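Local coordinates for protein CDP-4-keto-6-deoxy-D-glucose-3-dehydrase (Yersinia pseudotuberculosis, PDB 3BB8) that probably removes the 3-hydroxyl of CDP-4-keto-6-deoxy-D-glucose in lipopolysaccharide sugar biosynthesis, using pyridoxal 5'-phosphate held in an aspartate aminotransferase fold, at residues A[163-168]-A[189-194]; A[219-224]-A[341-346]; A[345-350]-A[409-414]. The protein carries 1 engineered substitution. One frame throughout, in Å; residues are numbered along the deposited sequence.

Interaction 1. Residues A[163-168]-A[189-194]. With PLP (pyridoxal-5'-phosphate), chain C.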
loop_
_atom_site.group_PDB
_atom_site.type_symbol
_atom_site.label_atom_id
_atom_site.label_comp_id
_atom_site.label_asym_id
_atom_site.label_seq_id
_atom_site.Cartn_x
_atom_site.Cartn_y
_atom_site.Cartn_z
ATOM N N MET A 163 -0.116 6.727 -20.674
ATOM C CA MET A 163 0.169 7.034 -19.276
ATOM C C MET A 163 1.586 7.582 -19.220
ATOM O O MET A 163 2.557 6.867 -19.461
ATOM C CB MET A 163 0.045 5.780 -18.401
ATOM C CG MET A 163 0.160 6.064 -16.904
ATOM S SD MET A 163 -0.447 4.700 -15.889
ATOM C CE MET A 163 0.157 5.145 -14.279
ATOM N N ILE A 164 1.690 8.864 -18.894
ATOM C CA ILE A 164 2.968 9.553 -18.841
ATOM C C ILE A 164 2.995 10.509 -17.664
ATOM O O ILE A 164 1.953 11.006 -17.239
ATOM C CB ILE A 164 3.172 10.387 -20.114
ATOM C CG1 ILE A 164 3.207 9.480 -21.336
ATOM C CG2 ILE A 164 4.429 11.209 -20.005
ATOM C CD1 ILE A 164 3.313 10.243 -22.640
ATOM N N ALA A 165 4.186 10.796 -17.159
ATOM C CA ALA A 165 4.315 11.707 -16.032
ATOM C C ALA A 165 4.840 13.073 -16.470
ATOM O O ALA A 165 5.609 13.162 -17.424
ATOM C CB ALA A 165 5.260 11.106 -14.983
ATOM N N HIS A 166 4.402 14.127 -15.777
ATOM C CA HIS A 166 4.880 15.479 -16.047
ATOM C C HIS A 166 6.203 15.503 -15.291
ATOM O O HIS A 166 6.277 15.909 -14.129
ATOM C CB HIS A 166 3.902 16.531 -15.496
ATOM C CG HIS A 166 2.634 16.648 -16.287
ATOM N ND1 HIS A 166 1.463 16.017 -15.920
ATOM C CD2 HIS A 166 2.371 17.265 -17.464
ATOM C CE1 HIS A 166 0.538 16.239 -16.836
ATOM N NE2 HIS A 166 1.063 16.992 -17.785
ATOM N N THR A 167 7.241 15.031 -15.970
ATOM C CA THR A 167 8.575 14.896 -15.392
ATOM C C THR A 167 9.147 16.102 -14.676
ATOM O O THR A 167 9.256 17.177 -15.244
ATOM C CB THR A 167 9.559 14.426 -16.470
ATOM O OG1 THR A 167 9.041 13.233 -17.070
ATOM C CG2 THR A 167 10.930 14.131 -15.872
ATOM N N LEU A 168 9.514 15.887 -13.417
ATOM C CA LEU A 168 10.091 16.902 -12.551
ATOM C C LEU A 168 9.294 18.196 -12.386
ATOM O O LEU A 168 9.858 19.238 -12.051
ATOM C CB LEU A 168 11.516 17.227 -13.010
ATOM C CG LEU A 168 12.525 16.081 -12.851
ATOM C CD1 LEU A 168 13.872 16.489 -13.465
ATOM C CD2 LEU A 168 12.684 15.749 -11.372
ATOM N N ILE A 189 -3.783 8.847 -18.701
ATOM C CA ILE A 189 -3.458 8.942 -17.279
ATOM C C ILE A 189 -2.274 9.887 -17.063
ATOM O O ILE A 189 -1.187 9.681 -17.606
ATOM C CB ILE A 189 -3.122 7.567 -16.667
ATOM C CG1 ILE A 189 -4.384 6.701 -16.641
ATOM C CG2 ILE A 189 -2.598 7.738 -15.237
ATOM C CD1 ILE A 189 -4.144 5.271 -16.298
ATOM N N GLU A 190 -2.508 10.926 -16.267
ATOM C CA GLU A 190 -1.490 11.917 -15.945
ATOM C C GLU A 190 -0.799 11.633 -14.613
ATOM O O GLU A 190 -1.383 11.864 -13.552
ATOM C CB GLU A 190 -2.116 13.303 -15.822
ATOM C CG GLU A 190 -2.307 14.098 -17.086
ATOM C CD GLU A 190 -2.944 15.441 -16.772
ATOM O OE1 GLU A 190 -4.192 15.511 -16.691
ATOM O OE2 GLU A 190 -2.200 16.422 -16.573
ATOM N N ASP A 191 0.435 11.140 -14.658
ATOM C CA ASP A 191 1.188 10.908 -13.430
ATOM C C ASP A 191 1.743 12.279 -13.035
ATOM O O ASP A 191 2.667 12.793 -13.667
ATOM C CB ASP A 191 2.333 9.919 -13.681
ATOM C CG ASP A 191 3.204 9.695 -12.445
ATOM O OD1 ASP A 191 3.937 8.676 -12.423
ATOM O OD2 ASP A 191 3.169 10.531 -11.508
ATOM N N CYS A 192 1.150 12.864 -11.999
ATOM C CA CYS A 192 1.525 14.176 -11.478
ATOM C C CYS A 192 2.211 14.026 -10.129
ATOM O O CYS A 192 2.190 14.952 -9.310
ATOM C CB CYS A 192 0.274 15.048 -11.293
ATOM S SG CYS A 192 -0.673 15.318 -12.804
ATOM N N CYS A 193 2.817 12.866 -9.891
ATOM C CA CYS A 193 3.488 12.633 -8.618
ATOM C C CYS A 193 4.594 13.642 -8.300
ATOM O O CYS A 193 4.952 13.827 -7.133
ATOM C CB CYS A 193 4.034 11.206 -8.565
ATOM S SG CYS A 193 2.720 9.951 -8.365
ATOM N N ASP A 194 5.145 14.285 -9.324
ATOM C CA ASP A 194 6.189 15.285 -9.091
ATOM C C ASP A 194 5.738 16.634 -9.627
ATOM O O ASP A 194 6.560 17.543 -9.792
ATOM C CB ASP A 194 7.485 14.919 -9.816
ATOM C CG ASP A 194 8.040 13.580 -9.398
ATOM O OD1 ASP A 194 8.037 13.266 -8.193
ATOM O OD2 ASP A 194 8.507 12.844 -10.286
HETATM N N1 PLP C . 6.093 8.635 -10.446
HETATM C C2 PLP C . 7.034 9.645 -10.323
HETATM C C2A PLP C . 7.390 10.433 -11.577
HETATM C C3 PLP C . 7.626 9.913 -9.054
HETATM O O3 PLP C . 8.550 10.885 -8.891
HETATM C C4 PLP C . 7.237 9.128 -7.886
HETATM C C4A PLP C . 7.895 9.486 -6.509
HETATM C C5 PLP C . 6.267 8.090 -8.081
HETATM C C6 PLP C . 5.711 7.876 -9.401
HETATM C C5A PLP C . 5.721 7.161 -7.040
HETATM O O4P PLP C . 5.587 7.720 -5.810
HETATM P P PLP C . 5.966 7.010 -4.419
HETATM O O1P PLP C . 5.210 7.775 -3.352
HETATM O O2P PLP C . 7.585 7.209 -4.267
HETATM O O3P PLP C . 5.597 5.523 -4.468
#
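Met163 to Ala165 and Ile189 to Asp191 run as adjacent parallel strands, their axes 4.7 Å apart at closest approach and inclined by 24°. The hydrogen bonds zigzag between them: Ile164 N gives to Ile189 O at 3.3 Å, Ile164 O takes Asp191 N at 3.0 Å, and His166 N, just past the first strand, gives to Asp191 O at 3.0 Å. On the face that carries Met163 and Ala165, the extended methionine chain lies across Ile189, with CG 3.6 Å from Ile189 CB and SD equally near Ile189 CD1 and CG2. At the next pair on this face, two residues along, Ala165 CB lies 3.4 Å from Asp191 CB, a close fit that flanks the carboxylate stem. With CG trans to its backbone N (chi1 177°), Asp191 sends the carboxylate forward to the cofactor. OD1 receives the pyridine N1 of PLP at 2.9 Å with an N-H...O angle of 143°, an arrangement that would help keep the ring nitrogen protonated, as in aminotransferases of this fold. Thr123 OG1 also bonds to OD1, while OD2 accepts Cys193 N to form an Asx turn, so both oxygens are pinned. Asp194 lies beside the phenolic O3 of PLP, but the modelled approach is too close for a detailed reading. On the reverse face, the carboxylate of Glu190 is gripped by the backbone N-H groups of Gly206, Phe208 and Gly209. The two strands and helix 174-184 make a beta-alpha-beta unit of the large mixed sheet: strand 112-115 pairs outside 159-165, strand 211-215 outside 187-191, and helix 86-96 packs on Met163 and Ile189.

Interaction 2. Residues A[219-224]-A[341-346]. Engineered in segment 219-224: Lys220 (natural residue His). With PLP (pyridoxal-5'-phosphate), chain C.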
loop_
_atom_site.group_PDB
_atom_site.type_symbol
_atom_site.label_atom_id
_atom_site.label_comp_id
_atom_site.label_asym_id
_atom_site.label_seq_id
_atom_site.Cartn_x
_atom_site.Cartn_y
_atom_site.Cartn_z
ATOM N N ALA A 219 10.098 13.471 -0.436
ATOM C CA ALA A 219 10.774 14.243 -1.466
ATOM C C ALA A 219 9.814 15.064 -2.319
ATOM O O ALA A 219 10.235 15.986 -3.024
ATOM C CB ALA A 219 11.592 13.300 -2.359
ATOM N N LYS A 220 8.524 14.747 -2.245
ATOM C CA LYS A 220 7.539 15.439 -3.067
ATOM C C LYS A 220 6.997 16.781 -2.509
ATOM O O LYS A 220 7.347 17.201 -1.408
ATOM C CB LYS A 220 6.413 14.444 -3.421
ATOM C CG LYS A 220 6.689 13.569 -4.709
ATOM C CD LYS A 220 7.683 12.373 -4.561
ATOM C CE LYS A 220 8.170 11.860 -5.958
ATOM N NZ LYS A 220 8.772 10.444 -6.181
ATOM N N HIS A 221 6.159 17.466 -3.283
ATOM C CA HIS A 221 5.616 18.763 -2.865
ATOM C C HIS A 221 5.108 18.834 -1.425
ATOM O O HIS A 221 5.493 19.736 -0.679
ATOM C CB HIS A 221 4.546 19.197 -3.851
ATOM C CG HIS A 221 5.090 19.478 -5.217
ATOM N ND1 HIS A 221 5.609 20.703 -5.573
ATOM C CD2 HIS A 221 5.236 18.678 -6.300
ATOM C CE1 HIS A 221 6.049 20.646 -6.818
ATOM N NE2 HIS A 221 5.835 19.427 -7.281
ATOM N N ILE A 222 4.242 17.901 -1.033
ATOM C CA ILE A 222 3.754 17.852 0.347
ATOM C C ILE A 222 3.905 16.400 0.762
ATOM O O ILE A 222 3.942 15.522 -0.096
ATOM C CB ILE A 222 2.269 18.294 0.480
ATOM C CG1 ILE A 222 1.348 17.347 -0.297
ATOM C CG2 ILE A 222 2.123 19.728 0.014
ATOM C CD1 ILE A 222 -0.132 17.685 -0.171
ATOM N N THR A 223 3.977 16.133 2.061
ATOM C CA THR A 223 4.177 14.755 2.492
ATOM C C THR A 223 3.274 14.186 3.598
ATOM O O THR A 223 2.671 14.921 4.387
ATOM C CB THR A 223 5.630 14.576 2.944
ATOM O OG1 THR A 223 5.887 13.197 3.245
ATOM C CG2 THR A 223 5.882 15.414 4.188
ATOM N N MET A 224 3.190 12.860 3.646
ATOM C CA MET A 224 2.571 12.173 4.772
ATOM C C MET A 224 3.481 11.106 5.371
ATOM O O MET A 224 3.014 10.168 6.016
ATOM C CB MET A 224 1.344 11.383 4.310
ATOM C CG MET A 224 0.230 12.246 3.738
ATOM S SD MET A 224 -1.258 11.300 3.362
ATOM C CE MET A 224 -2.091 12.413 2.233
ATOM N N ASP A 341 3.195 26.566 -16.679
ATOM C CA ASP A 341 3.760 27.206 -15.501
ATOM C C ASP A 341 4.147 26.068 -14.550
ATOM O O ASP A 341 3.465 25.792 -13.565
ATOM C CB ASP A 341 2.721 28.140 -14.864
ATOM C CG ASP A 341 3.310 29.036 -13.783
ATOM O OD1 ASP A 341 4.546 29.016 -13.582
ATOM O OD2 ASP A 341 2.530 29.769 -13.134
ATOM N N PRO A 342 5.258 25.408 -14.862
ATOM C CA PRO A 342 5.675 24.210 -14.126
ATOM C C PRO A 342 5.964 24.519 -12.660
ATOM O O PRO A 342 6.764 25.407 -12.364
ATOM C CB PRO A 342 6.962 23.797 -14.841
ATOM C CG PRO A 342 7.503 25.067 -15.394
ATOM C CD PRO A 342 6.306 25.891 -15.777
ATOM N N SER A 343 5.318 23.788 -11.759
ATOM C CA SER A 343 5.726 23.760 -10.360
ATOM C C SER A 343 6.919 22.831 -10.153
ATOM O O SER A 343 6.755 21.662 -9.804
ATOM C CB SER A 343 4.561 23.323 -9.469
ATOM O OG SER A 343 4.942 23.304 -8.105
ATOM N N TRP A 344 8.119 23.360 -10.370
ATOM C CA TRP A 344 9.330 22.550 -10.339
ATOM C C TRP A 344 9.513 21.673 -9.113
ATOM O O TRP A 344 9.342 22.114 -7.972
ATOM C CB TRP A 344 10.575 23.430 -10.544
ATOM C CG TRP A 344 10.568 24.126 -11.871
ATOM C CD1 TRP A 344 10.167 25.406 -12.122
ATOM C CD2 TRP A 344 10.872 23.544 -13.145
ATOM N NE1 TRP A 344 10.198 25.658 -13.477
ATOM C CE2 TRP A 344 10.625 24.531 -14.127
ATOM C CE3 TRP A 344 11.325 22.284 -13.551
ATOM C CZ2 TRP A 344 10.815 24.294 -15.496
ATOM C CZ3 TRP A 344 11.514 22.048 -14.917
ATOM C CH2 TRP A 344 11.258 23.051 -15.871
ATOM N N PHE A 345 9.853 20.414 -9.387
ATOM C CA PHE A 345 10.096 19.400 -8.366
ATOM C C PHE A 345 11.582 19.437 -8.050
ATOM O O PHE A 345 11.998 19.321 -6.892
ATOM C CB PHE A 345 9.698 18.019 -8.910
ATOM C CG PHE A 345 10.051 16.871 -8.000
ATOM C CD1 PHE A 345 11.275 16.224 -8.114
ATOM C CD2 PHE A 345 9.154 16.431 -7.032
ATOM C CE1 PHE A 345 11.601 15.154 -7.280
ATOM C CE2 PHE A 345 9.472 15.363 -6.192
ATOM C CZ PHE A 345 10.697 14.724 -6.319
ATOM N N GLY A 346 12.369 19.599 -9.108
ATOM C CA GLY A 346 13.814 19.669 -8.984
ATOM C C GLY A 346 14.360 20.476 -10.143
ATOM O O GLY A 346 13.599 20.899 -11.016
HETATM N N1 PLP C . 6.093 8.635 -10.446
HETATM C C2 PLP C . 7.034 9.645 -10.323
HETATM C C2A PLP C . 7.390 10.433 -11.577
HETATM C C3 PLP C . 7.626 9.913 -9.054
HETATM O O3 PLP C . 8.550 10.885 -8.891
HETATM C C4 PLP C . 7.237 9.128 -7.886
HETATM C C4A PLP C . 7.895 9.486 -6.509
HETATM C C5 PLP C . 6.267 8.090 -8.081
HETATM C C6 PLP C . 5.711 7.876 -9.401
HETATM C C5A PLP C . 5.721 7.161 -7.040
HETATM O O4P PLP C . 5.587 7.720 -5.810
HETATM P P PLP C . 5.966 7.010 -4.419
HETATM O O1P PLP C . 5.210 7.775 -3.352
HETATM O O2P PLP C . 7.585 7.209 -4.267
HETATM O O3P PLP C . 5.597 5.523 -4.468
#
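The ring of Phe345 meets Lys220 with its edge: Lys220 CG lies near the ring plane, 3.6 Å from Phe345 CE2, and His221 NE2 also lies near that plane at a longer range. Ala219 O reaches the same CE2 at 3.3 Å from an oblique direction. The imidazole of His221 has Ser343 O in its plane at the edge, 3.2 Å from His221 CE1, whereas Ser343 OG comes to CE1 obliquely, also at 3.2 Å. One face of the Trp344 indole carries Pro342 CB, offset toward the rim, and Phe317 stacks on this indole as well. No hydrogen bond joins the two segments; the polar atoms are served from outside, with His221 NE2 weakly bonded to Asp194 O and Ser343 OG weakly bonded to Leu196 O. Both segments are loops that converge on the cofactor pocket of an aspartate aminotransferase fold, and Lys220 is bonded covalently to the cofactor. This lysine is engineered, replacing a natural histidine, and its NZ is 1.3 Å from PLP C4A, a length that fits the C=N of an internal aldimine. Its chain turns at chi2 (77°) and then runs nearly straight through CD and CE; the bend turns CD toward the cofactor, with CG already beside the phenylalanine edge, and Lys220 CD is 3.8 Å from Phe345 CE2. The phenylalanine ring thus flanks the tether to PLP. Segment 341-346 is also tied to helix 293-323 by Arg313, whose NH1 bonds to the carbonyl oxygens of Trp344 and Phe345.

Interaction 3. Residues A[345-350]-A[409-414]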
loop_
_atom_site.group_PDB
_atom_site.type_symbol
_atom_site.label_atom_id
_atom_site.label_comp_id
_atom_site.label_asym_id
_atom_site.label_seq_id
_atom_site.Cartn_x
_atom_site.Cartn_y
_atom_site.Cartn_z
ATOM N N PHE A 345 9.853 20.414 -9.387
ATOM C CA PHE A 345 10.096 19.400 -8.366
ATOM C C PHE A 345 11.582 19.437 -8.050
ATOM O O PHE A 345 11.998 19.321 -6.892
ATOM C CB PHE A 345 9.698 18.019 -8.910
ATOM C CG PHE A 345 10.051 16.871 -8.000
ATOM C CD1 PHE A 345 11.275 16.224 -8.114
ATOM C CD2 PHE A 345 9.154 16.431 -7.032
ATOM C CE1 PHE A 345 11.601 15.154 -7.280
ATOM C CE2 PHE A 345 9.472 15.363 -6.192
ATOM C CZ PHE A 345 10.697 14.724 -6.319
ATOM N N GLY A 346 12.369 19.599 -9.108
ATOM C CA GLY A 346 13.814 19.669 -8.984
ATOM C C GLY A 346 14.360 20.476 -10.143
ATOM O O GLY A 346 13.599 20.899 -11.016
ATOM N N PHE A 347 15.673 20.678 -10.164
ATOM C CA PHE A 347 16.336 21.455 -11.219
ATOM C C PHE A 347 17.192 20.528 -12.093
ATOM O O PHE A 347 18.311 20.185 -11.720
ATOM C CB PHE A 347 17.223 22.517 -10.569
ATOM C CG PHE A 347 17.681 23.595 -11.510
ATOM C CD1 PHE A 347 16.834 24.651 -11.842
ATOM C CD2 PHE A 347 18.966 23.568 -12.043
ATOM C CE1 PHE A 347 17.262 25.672 -12.689
ATOM C CE2 PHE A 347 19.409 24.580 -12.892
ATOM C CZ PHE A 347 18.558 25.637 -13.216
ATOM N N PRO A 348 16.677 20.115 -13.263
ATOM C CA PRO A 348 17.402 19.223 -14.180
ATOM C C PRO A 348 18.480 19.902 -15.041
ATOM O O PRO A 348 18.232 20.917 -15.698
ATOM C CB PRO A 348 16.283 18.631 -15.029
ATOM C CG PRO A 348 15.351 19.809 -15.177
ATOM C CD PRO A 348 15.314 20.380 -13.763
ATOM N N ILE A 349 19.667 19.303 -15.049
ATOM C CA ILE A 349 20.803 19.825 -15.799
ATOM C C ILE A 349 21.495 18.736 -16.611
ATOM O O ILE A 349 21.800 17.663 -16.088
ATOM C CB ILE A 349 21.854 20.429 -14.841
ATOM C CG1 ILE A 349 21.235 21.591 -14.063
ATOM C CG2 ILE A 349 23.084 20.886 -15.628
ATOM C CD1 ILE A 349 22.075 22.047 -12.899
ATOM N N THR A 350 21.738 19.016 -17.888
ATOM C CA THR A 350 22.447 18.082 -18.755
ATOM C C THR A 350 23.859 18.572 -19.055
ATOM O O THR A 350 24.046 19.611 -19.688
ATOM C CB THR A 350 21.697 17.864 -20.082
ATOM O OG1 THR A 350 20.434 17.237 -19.824
ATOM C CG2 THR A 350 22.513 16.986 -21.017
ATOM N N PHE A 409 21.177 15.033 -14.748
ATOM C CA PHE A 409 21.071 14.912 -13.307
ATOM C C PHE A 409 20.315 16.154 -12.833
ATOM O O PHE A 409 20.157 17.104 -13.595
ATOM C CB PHE A 409 22.468 14.830 -12.677
ATOM C CG PHE A 409 23.224 16.134 -12.673
ATOM C CD1 PHE A 409 23.176 16.980 -11.565
ATOM C CD2 PHE A 409 23.982 16.514 -13.772
ATOM C CE1 PHE A 409 23.876 18.191 -11.556
ATOM C CE2 PHE A 409 24.684 17.721 -13.775
ATOM C CZ PHE A 409 24.628 18.559 -12.663
ATOM N N TRP A 410 19.829 16.149 -11.596
ATOM C CA TRP A 410 19.112 17.312 -11.097
ATOM C C TRP A 410 19.517 17.665 -9.685
ATOM O O TRP A 410 20.019 16.821 -8.947
ATOM C CB TRP A 410 17.587 17.114 -11.173
ATOM C CG TRP A 410 17.040 15.886 -10.481
ATOM C CD1 TRP A 410 17.008 14.613 -10.972
ATOM C CD2 TRP A 410 16.404 15.833 -9.196
ATOM N NE1 TRP A 410 16.384 13.771 -10.078
ATOM C CE2 TRP A 410 16.005 14.493 -8.979
ATOM C CE3 TRP A 410 16.131 16.788 -8.206
ATOM C CZ2 TRP A 410 15.349 14.084 -7.817
ATOM C CZ3 TRP A 410 15.475 16.381 -7.046
ATOM C CH2 TRP A 410 15.092 15.039 -6.863
ATOM N N ILE A 411 19.297 18.920 -9.307
ATOM C CA ILE A 411 19.573 19.370 -7.948
ATOM C C ILE A 411 18.386 20.133 -7.369
ATOM O O ILE A 411 17.309 20.170 -7.964
ATOM C CB ILE A 411 20.823 20.268 -7.893
ATOM C CG1 ILE A 411 20.621 21.517 -8.753
ATOM C CG2 ILE A 411 22.052 19.495 -8.347
ATOM C CD1 ILE A 411 21.912 22.188 -9.167
ATOM N N GLY A 412 18.591 20.742 -6.206
ATOM C CA GLY A 412 17.496 21.051 -5.303
ATOM C C GLY A 412 17.028 22.486 -5.430
ATOM O O GLY A 412 17.828 23.420 -5.349
ATOM N N ILE A 413 15.726 22.664 -5.627
ATOM C CA ILE A 413 15.117 23.993 -5.588
ATOM C C ILE A 413 13.859 24.002 -4.720
ATOM O O ILE A 413 13.011 24.892 -4.844
ATOM C CB ILE A 413 14.742 24.406 -7.043
ATOM C CG1 ILE A 413 14.133 23.229 -7.802
ATOM C CG2 ILE A 413 15.965 24.977 -7.751
ATOM C CD1 ILE A 413 12.736 22.850 -7.346
ATOM N N TYR A 414 13.753 23.008 -3.836
ATOM C CA TYR A 414 12.598 22.880 -2.952
ATOM C C TYR A 414 12.607 23.937 -1.837
ATOM O O TYR A 414 13.660 24.466 -1.472
ATOM C CB TYR A 414 12.518 21.457 -2.363
ATOM C CG TYR A 414 13.497 21.156 -1.252
ATOM C CD1 TYR A 414 13.060 20.990 0.060
ATOM C CD2 TYR A 414 14.861 21.046 -1.507
ATOM C CE1 TYR A 414 13.959 20.725 1.095
ATOM C CE2 TYR A 414 15.765 20.781 -0.487
ATOM C CZ TYR A 414 15.312 20.622 0.808
ATOM O OH TYR A 414 16.214 20.347 1.814
#
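Phe347/Ile411 and Ile349/Phe409 are hydrogen-bonded antiparallel pairs between neighbouring strands, and here the backbones are tightly joined. Phe347 N reaches Ile411 O at 2.8 Å, Ile411 N returns to Phe347 O at 2.9 Å, and Ile349 N meets Phe409 O at 2.7 Å in a nearly straight bond (N-H...O 174°); Phe409 N closes the second pair on Ile349 O. The strands cross at 142°, well off exact antiparallel. On the face shared by these four residues, Ile349 and Phe409 lie side by side, and Ile349 CB sits over one face of the benzene ring toward its rim, 4.0 Å from Phe409 CZ. The methyl tips of Ile349 and Ile411 touch, CD1 to CD1, at 3.7 Å. Phe347 and Ile413 cross at about a right angle, with Phe347 CB against Ile413 CG2.

The Pro348/Trp410 pair on the other face is looser: it is non-hydrogen-bonded, and the two CB atoms stay 4.3 Å apart although the backbones are close. The outer end of the indole, by contrast, packs closely at the start of the segment: with CG lodged between the backbone N and carbonyl carbon (chi1 55°), it sets Trp410 CH2 3.5 Å from Phe345 CE1, while the flanking Gly346 lets its backbone lie beside CE3. The rings meet obliquely, and Tyr280 of the second subunit packs on the tryptophan, so even this side is buried. Helix 419-432 lies against Ile349, Phe409 and Ile411. With hydrogen bonding across the contact confined to main-chain atoms and the side-chain contacts apolar, the chemistry implies cohesion by backbone pairing and hydrophobic burial, with no charged side chain involved.

In the fold
From the N terminus, interaction 1 comes first, closing a 20-residue loop that holds helix 174-184 within the large mixed sheet. Interaction 2 then spans 116 residues, including helix 293-323, and brings the loop 219-224 to the connection leading into strand 347-351. Interaction 3 starts on the last two residues of that connection, Phe345 and Gly346, and closes 58 residues by pairing the strand with 408-411 in the small antiparallel sheet. The contacts follow in series, none enclosing or crossing another. Leu168 O probably hydrogen-bonds Phe345 N, and Leu168 packs on Pro348, so the large sheet, PLP pocket and small sheet are joined near Phe345.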